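Local coordinates for GGDEF and EAL domain-containing protein (Vibrio cholerae O1 str. 2010EL-1786, PDB 6PWK) that binds the second messenger c-di-GMP and probably acts as its receptor in signalling that controls large adhesins and biofilm formation, at residues 316-321 / 347-352. Residues are numbered along the deposited sequence; the frame is centred on the assembly and turned at random.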
loop_
_atom_site.group_PDB
_atom_site.type_symbol
_atom_site.label_atom_id
_atom_site.label_comp_id
_atom_site.label_asym_id
_atom_site.label_seq_id
_atom_site.Cartn_x
_atom_site.Cartn_y
_atom_site.Cartn_z
ATOM N N TYR A 316 5.464 7.018 -8.838
ATOM C CA TYR A 316 5.161 8.115 -7.924
ATOM C C TYR A 316 6.112 9.283 -8.144
ATOM O O TYR A 316 5.692 10.445 -8.155
ATOM C CB TYR A 316 5.248 7.642 -6.472
ATOM C CG TYR A 316 4.067 6.841 -5.976
ATOM C CD1 TYR A 316 2.820 7.431 -5.805
ATOM C CD2 TYR A 316 4.208 5.502 -5.640
ATOM C CE1 TYR A 316 1.743 6.701 -5.336
ATOM C CE2 TYR A 316 3.140 4.767 -5.171
ATOM C CZ TYR A 316 1.910 5.370 -5.021
ATOM O OH TYR A 316 0.848 4.632 -4.553
ATOM N N THR A 317 7.402 8.987 -8.323
ATOM C CA THR A 317 8.394 10.044 -8.488
ATOM C C THR A 317 8.170 10.818 -9.782
ATOM O O THR A 317 8.273 12.050 -9.800
ATOM C CB THR A 317 9.802 9.447 -8.457
ATOM O OG1 THR A 317 9.923 8.569 -7.330
ATOM C CG2 THR A 317 10.847 10.545 -8.347
ATOM N N ALA A 318 7.859 10.115 -10.874
ATOM C CA ALA A 318 7.619 10.798 -12.140
ATOM C C ALA A 318 6.374 11.672 -12.071
ATOM O O ALA A 318 6.334 12.750 -12.673
ATOM C CB ALA A 318 7.500 9.781 -13.274
ATOM N N LEU A 319 5.346 11.226 -11.344
ATOM C CA LEU A 319 4.172 12.070 -11.148
ATOM C C LEU A 319 4.526 13.314 -10.345
ATOM O O LEU A 319 4.036 14.411 -10.635
ATOM C CB LEU A 319 3.059 11.281 -10.457
ATOM C CG LEU A 319 2.472 10.103 -11.236
ATOM C CD1 LEU A 319 1.342 9.452 -10.454
ATOM C CD2 LEU A 319 2.001 10.543 -12.614
ATOM N N PHE A 320 5.381 13.164 -9.332
ATOM C CA PHE A 320 5.819 14.322 -8.559
ATOM C C PHE A 320 6.704 15.236 -9.395
ATOM O O PHE A 320 6.553 16.463 -9.354
ATOM C CB PHE A 320 6.554 13.861 -7.301
ATOM C CG PHE A 320 7.099 14.986 -6.470
ATOM C CD1 PHE A 320 6.277 15.681 -5.600
ATOM C CD2 PHE A 320 8.433 15.348 -6.558
ATOM C CE1 PHE A 320 6.775 16.719 -4.834
ATOM C CE2 PHE A 320 8.937 16.385 -5.795
ATOM C CZ PHE A 320 8.106 17.071 -4.931
ATOM N N CYS A 321 7.628 14.657 -10.166
ATOM C CA CYS A 321 8.530 15.466 -10.979
ATOM C C CYS A 321 7.772 16.239 -12.049
ATOM O O CYS A 321 8.113 17.390 -12.349
ATOM C CB CYS A 321 9.603 14.580 -11.613
ATOM S SG CYS A 321 10.822 13.936 -10.445
ATOM N N ASN A 347 18.722 8.847 -17.261
ATOM C CA ASN A 347 18.436 9.062 -18.674
ATOM C C ASN A 347 16.959 9.358 -18.899
ATOM O O ASN A 347 16.604 10.170 -19.761
ATOM C CB ASN A 347 18.874 7.841 -19.481
ATOM C CG ASN A 347 18.956 8.124 -20.967
ATOM O OD1 ASN A 347 19.218 9.251 -21.383
ATOM N ND2 ASN A 347 18.733 7.094 -21.779
ATOM N N GLU A 348 16.081 8.716 -18.125
ATOM C CA GLU A 348 14.650 8.936 -18.304
ATOM C C GLU A 348 14.187 10.220 -17.624
ATOM O O GLU A 348 13.405 10.982 -18.202
ATOM C CB GLU A 348 13.859 7.739 -17.769
ATOM C CG GLU A 348 12.358 7.849 -18.005
ATOM C CD GLU A 348 11.552 6.916 -17.122
ATOM O OE1 GLU A 348 10.443 6.513 -17.533
ATOM O OE2 GLU A 348 12.025 6.589 -16.013
ATOM N N PHE A 349 14.665 10.482 -16.407
ATOM C CA PHE A 349 14.166 11.604 -15.623
ATOM C C PHE A 349 14.855 12.926 -15.944
ATOM O O PHE A 349 14.216 13.980 -15.851
ATOM C CB PHE A 349 14.310 11.306 -14.128
ATOM C CG PHE A 349 13.288 10.337 -13.603
ATOM C CD1 PHE A 349 13.481 8.970 -13.721
ATOM C CD2 PHE A 349 12.134 10.794 -12.986
ATOM C CE1 PHE A 349 12.542 8.077 -13.237
ATOM C CE2 PHE A 349 11.191 9.906 -12.499
ATOM C CZ PHE A 349 11.395 8.546 -12.625
ATOM N N ARG A 350 16.135 12.898 -16.318
ATOM C CA ARG A 350 16.905 14.101 -16.617
ATOM C C ARG A 350 16.829 15.116 -15.477
ATOM O O ARG A 350 16.257 16.194 -15.643
ATOM C CB ARG A 350 16.419 14.752 -17.912
ATOM C CG ARG A 350 16.627 13.931 -19.174
ATOM C CD ARG A 350 18.044 14.059 -19.690
ATOM N NE ARG A 350 18.113 13.815 -21.127
ATOM C CZ ARG A 350 18.182 12.608 -21.677
ATOM N NH1 ARG A 350 18.191 11.527 -20.910
ATOM N NH2 ARG A 350 18.244 12.479 -22.995
ATOM N N PRO A 351 17.398 14.816 -14.310
ATOM C CA PRO A 351 17.353 15.779 -13.204
ATOM C C PRO A 351 18.201 17.001 -13.509
ATOM O O PRO A 351 19.137 16.965 -14.312
ATOM C CB PRO A 351 17.913 14.990 -12.020
ATOM C CG PRO A 351 18.797 13.966 -12.639
ATOM C CD PRO A 351 18.146 13.594 -13.944
ATOM N N LYS A 352 17.852 18.108 -12.848
ATOM C CA LYS A 352 18.623 19.335 -13.016
ATOM C C LYS A 352 20.031 19.181 -12.456
ATOM O O LYS A 352 20.992 19.722 -13.016
ATOM C CB LYS A 352 17.905 20.507 -12.344
ATOM C CG LYS A 352 18.580 21.855 -12.552
ATOM C CD LYS A 352 17.790 22.976 -11.892
ATOM C CE LYS A 352 18.318 24.340 -12.302
ATOM N NZ LYS A 352 17.476 25.447 -11.770
#
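Phe349 drives the edge of its ring against helix 314-326 at residues 317-321, meeting backbone as much as side chain. Ring atom CE2 of Phe349 lies 3.7 Å from Ala318 CA, and the Ala318 N sits in the plane of the ring at the same edge. The methyl group of Ala318 adds a second touch, its CB 3.8 Å from Phe349 CE2 and 4.1 Å from Phe349 CZ. Towards the start of the helix, Thr317 meets the same corner of the ring, its CG2 4.2 Å from Phe349 CE2. One turn on, Cys321 makes an oblique sulfur-aromatic contact: its SG is 4.2 Å from Phe349 CD2, and the line from SG to the ring centroid runs 73° off the ring normal. With CG anti to the carbonyl carbon (chi1 -76°), the Phe349 ring extends to the neighbouring helix. No hydrogen bond joins the two segments. The contact belongs to the TIM-barrel-like EAL domain and lies in its outer helical layer, where helix 314-326 leads into strand 330-336 and helix 345-349 into strand 353-356; these two strands pair in parallel, and the helices lie side by side. Beneath them, Cys321 packs on Ile305 and Phe331, while Thr317 also rests on Ile305. The Thr317 hydroxyl is hydrogen-bonded to Glu313 O, while its methyl group lies near the ring. Phe310 meets Phe349 in an edge-to-face ring pair. Phe349 is the last helical residue; Arg350, with positive phi (53°), leaves the helix and leads through Pro351 to the next strand. Arg325, farther along helix 314-326, hydrogen-bonds the carbonyl oxygens of both Phe349 and Arg350, tying this helix end to the neighbouring helix. At the subunit interface, Arg285 of the second subunit packs on Ala318 and forms a salt bridge with Glu348.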